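Local coordinates for PR domain zinc finger protein 2 (Homo sapiens, PDB 2QPW) that methylates a lysine in the tail of histone H3 with S-adenosyl-L-methionine as methyl donor, through the SET-related PR domain that makes up this chain, at residues 65-70 against 74-79; 79-82 against 86-89; 14-19 against 32-37; 18-23 against 100-105. All blocks are in the same frame, centred on the assembly; numbering follows the deposited sequence. Where two conformers were deposited one is given.

Contact 1: residues 65-70 against 74-79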
loop_
_atom_site.group_PDB
_atom_site.type_symbol
_atom_site.label_atom_id
_atom_site.label_comp_id
_atom_site.label_asym_id
_atom_site.label_seq_id
_atom_site.Cartn_x
_atom_site.Cartn_y
_atom_site.Cartn_z
ATOM N N LYS A 65 15.043 5.583 7.221
ATOM C CA LYS A 65 16.351 5.129 6.732
ATOM C C LYS A 65 16.823 6.020 5.570
ATOM O O LYS A 65 16.001 6.633 4.867
ATOM C CB LYS A 65 16.289 3.678 6.229
ATOM C CG LYS A 65 15.746 2.640 7.244
ATOM C CD LYS A 65 15.816 1.251 6.647
ATOM C CE LYS A 65 15.197 0.224 7.572
ATOM N NZ LYS A 65 15.274 -1.101 6.928
ATOM N N LYS A 66 18.141 6.111 5.371
ATOM C CA LYS A 66 18.659 6.814 4.171
ATOM C C LYS A 66 18.392 5.970 2.922
ATOM O O LYS A 66 18.323 4.737 3.004
ATOM C CB LYS A 66 20.164 7.086 4.259
ATOM C CG LYS A 66 20.624 7.823 5.489
ATOM C CD LYS A 66 22.140 8.028 5.423
ATOM C CE LYS A 66 22.871 6.731 5.784
ATOM N NZ LYS A 66 24.320 6.864 5.464
ATOM N N ARG A 67 18.272 6.633 1.766
ATOM C CA ARG A 67 18.033 5.901 0.498
ATOM C C ARG A 67 19.025 4.754 0.279
ATOM O O ARG A 67 18.653 3.686 -0.257
ATOM C CB ARG A 67 18.034 6.859 -0.705
ATOM C CG ARG A 67 17.686 6.194 -2.065
ATOM C CD ARG A 67 16.179 5.849 -2.150
ATOM N NE ARG A 67 15.836 4.722 -3.036
ATOM C CZ ARG A 67 15.883 3.426 -2.694
ATOM N NH1 ARG A 67 16.297 3.062 -1.489
ATOM N NH2 ARG A 67 15.532 2.480 -3.567
ATOM N N SER A 68 20.291 4.968 0.665
ATOM C CA SER A 68 21.342 3.959 0.455
ATOM C C SER A 68 21.174 2.684 1.310
ATOM O O SER A 68 21.880 1.689 1.095
ATOM C CB SER A 68 22.736 4.585 0.649
ATOM O OG SER A 68 22.943 5.029 1.986
ATOM N N GLN A 69 20.262 2.715 2.280
ATOM C CA GLN A 69 20.007 1.566 3.177
ATOM C C GLN A 69 18.761 0.758 2.798
ATOM O O GLN A 69 18.542 -0.337 3.328
ATOM C CB GLN A 69 19.763 2.070 4.606
ATOM C CG GLN A 69 20.897 2.837 5.262
ATOM C CD GLN A 69 20.524 3.316 6.664
ATOM O OE1 GLN A 69 19.747 4.281 6.842
ATOM N NE2 GLN A 69 21.072 2.638 7.680
ATOM N N VAL A 70 17.907 1.307 1.940
ATOM C CA VAL A 70 16.670 0.600 1.554
ATOM C C VAL A 70 16.920 -0.205 0.271
ATOM O O VAL A 70 17.619 0.258 -0.615
ATOM C CB VAL A 70 15.461 1.561 1.466
ATOM C CG1 VAL A 70 14.169 0.806 1.116
ATOM C CG2 VAL A 70 15.286 2.276 2.815
ATOM N N VAL A 74 9.003 -1.114 -3.007
ATOM C CA VAL A 74 7.649 -1.669 -2.897
ATOM C C VAL A 74 6.985 -1.314 -1.548
ATOM O O VAL A 74 5.862 -0.808 -1.517
ATOM C CB VAL A 74 7.669 -3.213 -3.118
ATOM C CG1 VAL A 74 6.304 -3.791 -2.815
ATOM C CG2 VAL A 74 8.118 -3.523 -4.575
ATOM N N TYR A 75 7.710 -1.529 -0.456
ATOM C CA TYR A 75 7.175 -1.371 0.893
ATOM C C TYR A 75 7.642 -0.054 1.574
ATOM O O TYR A 75 7.787 -0.020 2.800
ATOM C CB TYR A 75 7.584 -2.604 1.722
ATOM C CG TYR A 75 6.972 -3.907 1.244
ATOM C CD1 TYR A 75 5.593 -4.118 1.360
ATOM C CD2 TYR A 75 7.759 -4.931 0.704
ATOM C CE1 TYR A 75 5.005 -5.305 0.971
ATOM C CE2 TYR A 75 7.138 -6.166 0.274
ATOM C CZ TYR A 75 5.765 -6.312 0.424
ATOM O OH TYR A 75 5.096 -7.491 0.072
ATOM N N MET A 76 7.825 1.019 0.783
ATOM C CA MET A 76 8.388 2.292 1.278
ATOM C C MET A 76 7.872 3.527 0.541
ATOM O O MET A 76 7.466 3.439 -0.630
ATOM C CB MET A 76 9.935 2.264 1.205
ATOM C CG MET A 76 10.546 2.558 -0.195
ATOM S SD MET A 76 10.970 4.339 -0.458
ATOM C CE MET A 76 11.773 4.323 -2.041
ATOM N N TRP A 77 7.911 4.665 1.235
ATOM C CA TRP A 77 7.656 5.994 0.647
ATOM C C TRP A 77 8.797 6.940 1.057
ATOM O O TRP A 77 9.442 6.737 2.098
ATOM C CB TRP A 77 6.308 6.578 1.121
ATOM C CG TRP A 77 5.120 5.826 0.507
ATOM C CD1 TRP A 77 4.437 4.763 1.060
ATOM C CD2 TRP A 77 4.496 6.091 -0.756
ATOM N NE1 TRP A 77 3.447 4.333 0.194
ATOM C CE2 TRP A 77 3.454 5.129 -0.921
ATOM C CE3 TRP A 77 4.727 7.024 -1.786
ATOM C CZ2 TRP A 77 2.634 5.090 -2.072
ATOM C CZ3 TRP A 77 3.911 6.990 -2.947
ATOM C CH2 TRP A 77 2.889 5.988 -3.080
ATOM N N GLU A 78 8.998 8.004 0.281
ATOM C CA GLU A 78 10.024 9.021 0.653
ATOM C C GLU A 78 9.378 10.288 1.185
ATOM O O GLU A 78 8.416 10.797 0.584
ATOM C CB GLU A 78 10.941 9.286 -0.563
ATOM C CG GLU A 78 11.703 7.995 -0.959
ATOM C CD GLU A 78 12.577 8.157 -2.185
ATOM O OE1 GLU A 78 13.635 8.817 -2.052
ATOM O OE2 GLU A 78 12.233 7.576 -3.254
ATOM N N VAL A 79 9.874 10.788 2.325
ATOM C CA VAL A 79 9.280 11.951 2.983
ATOM C C VAL A 79 10.432 12.812 3.482
ATOM O O VAL A 79 11.393 12.280 4.019
ATOM C CB VAL A 79 8.411 11.542 4.220
ATOM C CG1 VAL A 79 7.913 12.782 4.960
ATOM C CG2 VAL A 79 7.205 10.650 3.748
#
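Val-70 and Met-76 form the close-packed side of this contact: both side chains leave the backbone toward the opposite segment, and Val-70 CG1 lies 4.2 Å from Met-76 CG. Both residues are buried, and together they account for more than half of the 138 Å² of surface that the two segments hide from each other. From there the methionine runs on to the exposed Arg-67, and its terminal methyl CE lies over one face of the guanidinium, 4.2 Å from Arg-67 NE and displaced toward the rim of the group. The arginine gets there because CG stands opposite the backbone N (chi1 -176°) and the chain bends at chi2 (73°), which folds the guanidinium back over its own loop. Arg-67 NH1 then donates to Val-70 O at 3.2 Å, from well above the carbonyl plane. The solvent side is looser. Arg-67 CD is 3.9 Å from Glu-78 OE1, yet Arg-67 NE and Glu-78 OE2 stay 4.6 Å apart with the two planar groups 65° out of parallel, so there is no salt bridge, although the opposite charges probably attract. Within the loop, Lys-66 N bonds in plane to Gln-69 OE1 at 2.8 Å. In the PR domain's three-stranded antiparallel sheet, this loop follows edge strand 63-65, and strand 76-81 forms the other edge; Cys-88 of the central strand 85-90 touches Arg-67, Val-70 and Met-76.

Contact 2: residues 79-82 against 86-89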
loop_
_atom_site.group_PDB
_atom_site.type_symbol
_atom_site.label_atom_id
_atom_site.label_comp_id
_atom_site.label_asym_id
_atom_site.label_seq_id
_atom_site.Cartn_x
_atom_site.Cartn_y
_atom_site.Cartn_z
ATOM N N VAL A 79 9.874 10.788 2.325
ATOM C CA VAL A 79 9.280 11.951 2.983
ATOM C C VAL A 79 10.432 12.812 3.482
ATOM O O VAL A 79 11.393 12.280 4.019
ATOM C CB VAL A 79 8.411 11.542 4.220
ATOM C CG1 VAL A 79 7.913 12.782 4.960
ATOM C CG2 VAL A 79 7.205 10.650 3.748
ATOM N N TYR A 80 10.321 14.117 3.290
ATOM C CA TYR A 80 11.382 15.077 3.671
ATOM C C TYR A 80 11.191 15.525 5.106
ATOM O O TYR A 80 10.071 15.918 5.494
ATOM C CB TYR A 80 11.300 16.323 2.767
ATOM C CG TYR A 80 12.283 17.427 3.134
ATOM C CD1 TYR A 80 13.625 17.315 2.782
ATOM C CD2 TYR A 80 11.872 18.550 3.863
ATOM C CE1 TYR A 80 14.561 18.302 3.125
ATOM C CE2 TYR A 80 12.816 19.581 4.208
ATOM C CZ TYR A 80 14.143 19.434 3.829
ATOM O OH TYR A 80 15.081 20.417 4.151
ATOM N N TYR A 81 12.296 15.531 5.868
ATOM C CA TYR A 81 12.300 16.074 7.248
ATOM C C TYR A 81 13.303 17.230 7.376
ATOM O O TYR A 81 14.493 17.022 7.193
ATOM C CB TYR A 81 12.635 14.961 8.264
ATOM C CG TYR A 81 11.534 13.912 8.275
ATOM C CD1 TYR A 81 10.464 14.004 9.156
ATOM C CD2 TYR A 81 11.548 12.864 7.339
ATOM C CE1 TYR A 81 9.411 13.056 9.119
ATOM C CE2 TYR A 81 10.514 11.935 7.279
ATOM C CZ TYR A 81 9.448 12.019 8.180
ATOM O OH TYR A 81 8.403 11.058 8.113
ATOM N N PRO A 82 12.824 18.426 7.723
ATOM C CA PRO A 82 13.727 19.614 7.784
ATOM C C PRO A 82 14.949 19.363 8.659
ATOM O O PRO A 82 14.799 18.890 9.795
ATOM C CB PRO A 82 12.862 20.668 8.472
ATOM C CG PRO A 82 11.470 20.246 8.232
ATOM C CD PRO A 82 11.437 18.767 8.066
ATOM N N TRP A 86 16.012 13.995 3.052
ATOM C CA TRP A 86 15.067 13.050 2.442
ATOM C C TRP A 86 15.241 11.684 3.090
ATOM O O TRP A 86 16.360 11.144 3.114
ATOM C CB TRP A 86 15.268 12.974 0.902
ATOM C CG TRP A 86 14.561 14.086 0.228
ATOM C CD1 TRP A 86 15.097 15.298 -0.229
ATOM C CD2 TRP A 86 13.164 14.140 -0.025
ATOM N NE1 TRP A 86 14.085 16.070 -0.769
ATOM C CE2 TRP A 86 12.889 15.386 -0.646
ATOM C CE3 TRP A 86 12.104 13.241 0.202
ATOM C CZ2 TRP A 86 11.594 15.757 -1.041
ATOM C CZ3 TRP A 86 10.794 13.620 -0.194
ATOM C CH2 TRP A 86 10.558 14.855 -0.799
ATOM N N MET A 87 14.155 11.138 3.642
ATOM C CA MET A 87 14.243 9.871 4.319
ATOM C C MET A 87 13.267 8.850 3.704
ATOM O O MET A 87 12.236 9.242 3.153
ATOM C CB MET A 87 14.060 10.100 5.838
ATOM C CG MET A 87 15.229 11.092 6.393
ATOM S SD MET A 87 16.845 10.290 6.490
ATOM C CE MET A 87 16.363 9.132 7.593
ATOM N N CYS A 88 13.644 7.577 3.708
ATOM C CA CYS A 88 12.719 6.504 3.292
ATOM C C CYS A 88 11.985 6.027 4.537
ATOM O O CYS A 88 12.609 5.845 5.600
ATOM C CB CYS A 88 13.486 5.326 2.687
ATOM S SG CYS A 88 14.342 5.752 1.169
ATOM N N ILE A 89 10.671 5.824 4.410
ATOM C CA ILE A 89 9.818 5.297 5.494
ATOM C C ILE A 89 9.564 3.825 5.111
ATOM O O ILE A 89 8.795 3.565 4.169
ATOM C CB ILE A 89 8.507 6.107 5.539
ATOM C CG1 ILE A 89 8.794 7.622 5.691
ATOM C CG2 ILE A 89 7.582 5.603 6.670
ATOM C CD1 ILE A 89 9.725 8.016 6.925
#
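Tyr-80 sits against the indole of Trp-86, and its side chain can be traced outward atom by atom. CB stands over one face of the six-membered ring, 3.7 Å from its centroid and only 5° off the normal, a well-centred CH-pi contact. The first torsion, 176°, carries the phenol along the indole toward its five-membered ring, and Tyr-80 CD1 comes to 3.8 Å from Trp-86 NE1. The two rings form an edge-to-face pair, tyrosine edge to tryptophan face, with planes inclined at 57°; the phenol beyond CD1 leads away from the indole, and both residues are exposed. Underneath lies the backbone of the beta hairpin of strands 76-81 and 85-90, part of the antiparallel sheet of the PR domain. Val-79 and Met-87 are a hydrogen-bonded pair, with Val-79 N to Met-87 O at 2.9 Å and Met-87 N to Val-79 O at 3.0 Å, whereas Tyr-80 and Trp-86 make the following non-hydrogen-bonded pair, their CA atoms 4.4 Å apart. Val-79 and Met-87 point to the other face of the sheet. There Val-79 CG2 meets Ile-89 CG1 at 3.9 Å, and the Tyr-81 side chain crosses those of Met-87 and Ile-89 at about right angles. Ile-89 CD1 lies 3.5 Å from Tyr-81 OH, and Lys-64 of strand 63-65 adds a cation-pi contact to the same tyrosine ring.

Contact 3: residues 14-19 against 32-37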
loop_
_atom_site.group_PDB
_atom_site.type_symbol
_atom_site.label_atom_id
_atom_site.label_comp_id
_atom_site.label_asym_id
_atom_site.label_seq_id
_atom_site.Cartn_x
_atom_site.Cartn_y
_atom_site.Cartn_z
ATOM N N GLU A 14 3.777 -15.495 1.176
ATOM C CA GLU A 14 3.309 -14.825 2.388
ATOM C C GLU A 14 1.829 -15.132 2.570
ATOM O O GLU A 14 1.018 -14.792 1.689
ATOM C CB GLU A 14 3.510 -13.314 2.215
ATOM C CG GLU A 14 3.068 -12.452 3.370
ATOM C CD GLU A 14 3.102 -10.982 2.965
ATOM O OE1 GLU A 14 2.320 -10.578 2.059
ATOM O OE2 GLU A 14 3.958 -10.249 3.526
ATOM N N THR A 15 1.460 -15.754 3.699
ATOM C CA THR A 15 0.048 -16.089 3.990
ATOM C C THR A 15 -0.577 -15.263 5.129
ATOM O O THR A 15 0.138 -14.525 5.802
ATOM C CB THR A 15 -0.117 -17.595 4.289
ATOM O OG1 THR A 15 0.274 -17.861 5.651
ATOM C CG2 THR A 15 0.757 -18.399 3.329
ATOM N N LEU A 16 -1.898 -15.372 5.341
ATOM C CA LEU A 16 -2.531 -14.645 6.459
ATOM C C LEU A 16 -1.925 -15.014 7.816
ATOM O O LEU A 16 -1.813 -14.165 8.724
ATOM C CB LEU A 16 -4.070 -14.793 6.490
ATOM C CG LEU A 16 -4.920 -13.979 5.536
ATOM C CD1 LEU A 16 -6.395 -14.454 5.588
ATOM C CD2 LEU A 16 -4.819 -12.452 5.819
ATOM N N ALA A 17 -1.507 -16.276 7.946
ATOM C CA ALA A 17 -0.878 -16.731 9.179
ATOM C C ALA A 17 0.354 -15.923 9.571
ATOM O O ALA A 17 0.645 -15.837 10.760
ATOM C CB ALA A 17 -0.547 -18.227 9.098
ATOM N N GLU A 18 1.071 -15.322 8.608
ATOM C CA GLU A 18 2.288 -14.559 8.935
ATOM C C GLU A 18 2.144 -13.052 9.209
ATOM O O GLU A 18 3.148 -12.362 9.433
ATOM C CB GLU A 18 3.416 -14.741 7.927
ATOM C CG GLU A 18 3.102 -15.303 6.614
ATOM C CD GLU A 18 2.990 -16.816 6.639
ATOM O OE1 GLU A 18 2.789 -17.386 5.554
ATOM O OE2 GLU A 18 3.086 -17.438 7.724
ATOM N N VAL A 19 0.928 -12.537 9.155
ATOM C CA VAL A 19 0.740 -11.111 9.402
ATOM C C VAL A 19 0.853 -10.917 10.938
ATOM O O VAL A 19 0.311 -11.759 11.688
ATOM C CB VAL A 19 -0.635 -10.648 8.904
ATOM C CG1 VAL A 19 -0.868 -9.150 9.237
ATOM C CG2 VAL A 19 -0.774 -10.926 7.394
ATOM N N ARG A 32 -10.381 -5.633 4.611
ATOM C CA ARG A 32 -9.878 -6.894 5.208
ATOM C C ARG A 32 -8.598 -7.309 4.498
ATOM O O ARG A 32 -8.375 -6.921 3.336
ATOM C CB ARG A 32 -10.923 -8.031 5.065
ATOM C CG ARG A 32 -11.128 -8.547 3.634
ATOM C CD ARG A 32 -11.939 -9.879 3.631
ATOM N NE ARG A 32 -13.314 -9.652 4.100
ATOM C CZ ARG A 32 -13.776 -9.999 5.306
ATOM N NH1 ARG A 32 -12.990 -10.617 6.193
ATOM N NH2 ARG A 32 -15.032 -9.735 5.628
ATOM N N LEU A 33 -7.765 -8.106 5.175
ATOM C CA LEU A 33 -6.567 -8.708 4.538
ATOM C C LEU A 33 -6.884 -10.079 3.932
ATOM O O LEU A 33 -7.577 -10.900 4.573
ATOM C CB LEU A 33 -5.426 -8.853 5.570
ATOM C CG LEU A 33 -4.948 -7.563 6.256
ATOM C CD1 LEU A 33 -3.665 -7.875 7.025
ATOM C CD2 LEU A 33 -4.670 -6.453 5.242
ATOM N N PHE A 34 -6.381 -10.340 2.720
ATOM C CA PHE A 34 -6.687 -11.570 1.996
ATOM C C PHE A 34 -5.700 -11.665 0.846
ATOM O O PHE A 34 -5.282 -10.622 0.331
ATOM C CB PHE A 34 -8.152 -11.547 1.459
ATOM C CG PHE A 34 -8.693 -12.916 1.135
ATOM C CD1 PHE A 34 -9.010 -13.809 2.151
ATOM C CD2 PHE A 34 -8.806 -13.330 -0.184
ATOM C CE1 PHE A 34 -9.457 -15.085 1.860
ATOM C CE2 PHE A 34 -9.277 -14.610 -0.489
ATOM C CZ PHE A 34 -9.589 -15.481 0.539
ATOM N N PRO A 35 -5.284 -12.907 0.438
ATOM C CA PRO A 35 -4.351 -12.993 -0.711
ATOM C C PRO A 35 -4.654 -12.035 -1.898
ATOM O O PRO A 35 -5.829 -11.889 -2.298
ATOM C CB PRO A 35 -4.463 -14.477 -1.124
ATOM C CG PRO A 35 -4.688 -15.178 0.165
ATOM C CD PRO A 35 -5.564 -14.245 1.009
ATOM N N SER A 36 -3.625 -11.374 -2.439
ATOM C CA SER A 36 -3.797 -10.401 -3.531
ATOM C C SER A 36 -4.170 -11.132 -4.823
ATOM O O SER A 36 -3.692 -12.229 -5.025
ATOM C CB SER A 36 -2.483 -9.657 -3.791
ATOM O OG SER A 36 -2.666 -8.688 -4.820
ATOM N N ALA A 37 -5.037 -10.568 -5.651
ATOM C CA ALA A 37 -5.302 -11.172 -6.985
ATOM C C ALA A 37 -4.225 -10.758 -7.990
ATOM O O ALA A 37 -3.951 -11.483 -8.977
ATOM C CB ALA A 37 -6.704 -10.754 -7.497
#
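Leu-16 CA, at the start of a short 3-10 turn (16-18), comes within 6.8 Å of Phe-34 CA on strand 31-35, with no hydrogen bond between the segments. The strand pairs with 43-47 in a two-stranded antiparallel sheet of the PR domain, and the turn packs against it just ahead of helix 21-25. Leu-16 CD2 does most of the touching: it rests 3.7 Å from Leu-33 CB and 3.4 Å from Leu-33 O, so one methyl meets both the side chain and the backbone of the strand. The other branch, Leu-16 CD1, reaches Phe-34 CD1 only at 4.4 Å, a marginal contact on the exposed side. Deeper in, Val-19 CG1 and Leu-33 CD1 meet at 3.8 Å between two buried residues, and Leu-24 of the helix touches both. The turn is also bonded internally. Glu-18 holds its carboxylate back over the segment, with chi1 at a nearly eclipsed 16° and chi2 at -81°, and a single oxygen receives two donors from the same face of the carboxylate. Thr-15 N lies 2.8 Å from Glu-18 OE1, approaching on the anti side; Thr-15 OG1 lies 2.6 Å from that oxygen, 73° out of the carboxylate plane.

Contact 4: residues 18-23 against 100-105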
loop_
_atom_site.group_PDB
_atom_site.type_symbol
_atom_site.label_atom_id
_atom_site.label_comp_id
_atom_site.label_asym_id
_atom_site.label_seq_id
_atom_site.Cartn_x
_atom_site.Cartn_y
_atom_site.Cartn_z
ATOM N N GLU A 18 1.071 -15.322 8.608
ATOM C CA GLU A 18 2.288 -14.559 8.935
ATOM C C GLU A 18 2.144 -13.052 9.209
ATOM O O GLU A 18 3.148 -12.362 9.433
ATOM C CB GLU A 18 3.416 -14.741 7.927
ATOM C CG GLU A 18 3.102 -15.303 6.614
ATOM C CD GLU A 18 2.990 -16.816 6.639
ATOM O OE1 GLU A 18 2.789 -17.386 5.554
ATOM O OE2 GLU A 18 3.086 -17.438 7.724
ATOM N N VAL A 19 0.928 -12.537 9.155
ATOM C CA VAL A 19 0.740 -11.111 9.402
ATOM C C VAL A 19 0.853 -10.917 10.938
ATOM O O VAL A 19 0.311 -11.759 11.688
ATOM C CB VAL A 19 -0.635 -10.648 8.904
ATOM C CG1 VAL A 19 -0.868 -9.150 9.237
ATOM C CG2 VAL A 19 -0.774 -10.926 7.394
ATOM N N PRO A 20 1.564 -9.860 11.399
ATOM C CA PRO A 20 1.596 -9.607 12.860
ATOM C C PRO A 20 0.187 -9.462 13.450
ATOM O O PRO A 20 -0.677 -8.835 12.838
ATOM C CB PRO A 20 2.358 -8.275 12.972
ATOM C CG PRO A 20 3.252 -8.240 11.748
ATOM C CD PRO A 20 2.396 -8.884 10.658
ATOM N N GLU A 21 -0.050 -10.032 14.644
ATOM C CA GLU A 21 -1.356 -9.925 15.279
ATOM C C GLU A 21 -1.819 -8.485 15.448
ATOM O O GLU A 21 -2.986 -8.168 15.217
ATOM C CB GLU A 21 -1.364 -10.629 16.657
ATOM C CG GLU A 21 -0.779 -12.029 16.622
ATOM C CD GLU A 21 -1.772 -13.075 16.135
ATOM O OE1 GLU A 21 -1.300 -14.109 15.576
ATOM O OE2 GLU A 21 -3.002 -12.894 16.320
ATOM N N HIS A 22 -0.925 -7.585 15.868
ATOM C CA HIS A 22 -1.361 -6.204 16.091
ATOM C C HIS A 22 -1.733 -5.483 14.799
ATOM O O HIS A 22 -2.555 -4.545 14.816
ATOM C CB HIS A 22 -0.331 -5.366 16.904
ATOM C CG HIS A 22 0.919 -5.038 16.148
ATOM N ND1 HIS A 22 1.979 -5.909 16.042
ATOM C CD2 HIS A 22 1.282 -3.918 15.471
ATOM C CE1 HIS A 22 2.938 -5.352 15.327
ATOM N NE2 HIS A 22 2.543 -4.142 14.973
ATOM N N VAL A 23 -1.182 -5.943 13.674
ATOM C CA VAL A 23 -1.566 -5.351 12.382
ATOM C C VAL A 23 -3.010 -5.712 11.992
ATOM O O VAL A 23 -3.815 -4.838 11.583
ATOM C CB VAL A 23 -0.511 -5.712 11.303
ATOM C CG1 VAL A 23 -1.006 -5.324 9.933
ATOM C CG2 VAL A 23 0.819 -4.992 11.656
ATOM N N LEU A 100 -1.548 -0.633 5.962
ATOM C CA LEU A 100 -1.268 0.010 4.633
ATOM C C LEU A 100 -0.120 -0.610 3.867
ATOM O O LEU A 100 -0.126 -0.616 2.619
ATOM C CB LEU A 100 -1.076 1.539 4.755
ATOM C CG LEU A 100 -2.351 2.369 4.950
ATOM C CD1 LEU A 100 -2.854 2.301 6.435
ATOM C CD2 LEU A 100 -2.074 3.787 4.550
ATOM N N ARG A 101 0.823 -1.219 4.592
ATOM C CA ARG A 101 1.932 -1.988 3.962
ATOM C C ARG A 101 1.452 -3.045 2.939
ATOM O O ARG A 101 2.091 -3.303 1.882
ATOM C CB ARG A 101 2.728 -2.716 5.055
ATOM C CG ARG A 101 3.843 -3.645 4.479
ATOM C CD ARG A 101 4.352 -4.633 5.466
ATOM N NE ARG A 101 5.483 -5.406 4.956
ATOM C CZ ARG A 101 5.414 -6.567 4.304
ATOM N NH1 ARG A 101 4.249 -7.170 4.033
ATOM N NH2 ARG A 101 6.540 -7.161 3.962
ATOM N N TYR A 102 0.334 -3.671 3.266
ATOM C CA TYR A 102 -0.219 -4.782 2.464
ATOM C C TYR A 102 -1.009 -4.344 1.215
ATOM O O TYR A 102 -1.399 -5.206 0.402
ATOM C CB TYR A 102 -1.072 -5.675 3.379
ATOM C CG TYR A 102 -0.229 -6.382 4.416
ATOM C CD1 TYR A 102 0.369 -7.603 4.119
ATOM C CD2 TYR A 102 0.017 -5.805 5.692
ATOM C CE1 TYR A 102 1.189 -8.274 5.050
ATOM C CE2 TYR A 102 0.852 -6.456 6.628
ATOM C CZ TYR A 102 1.405 -7.693 6.309
ATOM O OH TYR A 102 2.203 -8.360 7.194
ATOM N N VAL A 103 -1.273 -3.035 1.055
ATOM C CA VAL A 103 -1.917 -2.526 -0.191
ATOM C C VAL A 103 -0.937 -2.673 -1.375
ATOM O O VAL A 103 0.145 -2.015 -1.425
ATOM C CB VAL A 103 -2.353 -1.049 -0.046
ATOM C CG1 VAL A 103 -2.898 -0.470 -1.374
ATOM C CG2 VAL A 103 -3.359 -0.882 1.120
ATOM N N ASN A 104 -1.285 -3.550 -2.310
ATOM C CA ASN A 104 -0.439 -3.779 -3.474
ATOM C C ASN A 104 -0.459 -2.604 -4.461
ATOM O O ASN A 104 -1.364 -1.777 -4.436
ATOM C CB ASN A 104 -0.839 -5.091 -4.174
ATOM C CG ASN A 104 0.326 -5.757 -4.909
ATOM O OD1 ASN A 104 1.449 -5.223 -4.966
ATOM N ND2 ASN A 104 0.053 -6.932 -5.506
ATOM N N TRP A 105 0.547 -2.544 -5.354
ATOM C CA TRP A 105 0.635 -1.490 -6.360
ATOM C C TRP A 105 -0.086 -1.926 -7.656
ATOM O O TRP A 105 0.037 -3.083 -8.098
ATOM C CB TRP A 105 2.107 -1.236 -6.703
ATOM C CG TRP A 105 2.885 -0.536 -5.656
ATOM C CD1 TRP A 105 3.419 -1.085 -4.505
ATOM C CD2 TRP A 105 3.218 0.852 -5.632
ATOM N NE1 TRP A 105 4.074 -0.114 -3.782
ATOM C CE2 TRP A 105 3.968 1.082 -4.450
ATOM C CE3 TRP A 105 2.985 1.921 -6.509
ATOM C CZ2 TRP A 105 4.507 2.341 -4.138
ATOM C CZ3 TRP A 105 3.529 3.164 -6.203
ATOM C CH2 TRP A 105 4.244 3.369 -5.012
HETATM O O HOH W 1 3.547 -10.646 6.528
#
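A chi1 of -67° turns the Tyr-102 ring toward residues 19-23, while Val-19 (chi1 177°) spreads both methyls around the phenol end. The two side chains arrive from opposite directions: Val-19 CG1 is 4.0 Å from Tyr-102 CZ, and Val-19 CG2 lies at the same distance from that carbon. Pro-20, in the N-cap position before helix 21-25, brings its CD to 3.5 Å from Tyr-102 OH. One turn further, Val-23 CG1 touches Tyr-102 CE2 at 4.0 Å. All four residues are buried, and the groups that meet are apolar except for the hydroxyl. That group keeps a polar partner in a water lying at the ring edge, in its plane, 2.7 Å from Tyr-102 OH; the same water gives a weak hydrogen bond of 3.4 Å to Glu-18 O. Next to the phenol, Arg-101 CD covers one face of the ring toward its rim, and the arginine is held by a salt bridge to Glu-14 and by hydrogen bonds to the carbonyl oxygens of Ala-91 and Thr-92. Ile-43 and Val-45 of strand 43-47 also touch the tyrosine. The arrangement joins the N-terminal helical region to the segment entering strand 104-119, a central strand of the four-stranded mixed sheet in this SET-related PR domain.

Contact 4 is the buried one of the four, its centre about 9 Å from that of the chain, and its chemistry is apolar with one water. Contact 3, centred about 8 Å away, shares Glu-18 and Val-19 with it, and the salt bridge of Glu-14 to Arg-101 ties the two together; it runs from buried side chains to an exposed rim. Contacts 1 and 2 share Val-79 of strand 76-81. Contact 2, whose centre lies farthest from the chain's centre, at about 18 Å, combines paired backbone with aromatic surface, whereas contact 1 sets a loop against a strand, with an apolar pair inside and an arginine and glutamate without a salt bridge outside. Contacts 1 and 4 meet at Trp-105, beside Val-74 and Trp-77, and where Tyr-75 meets Arg-101.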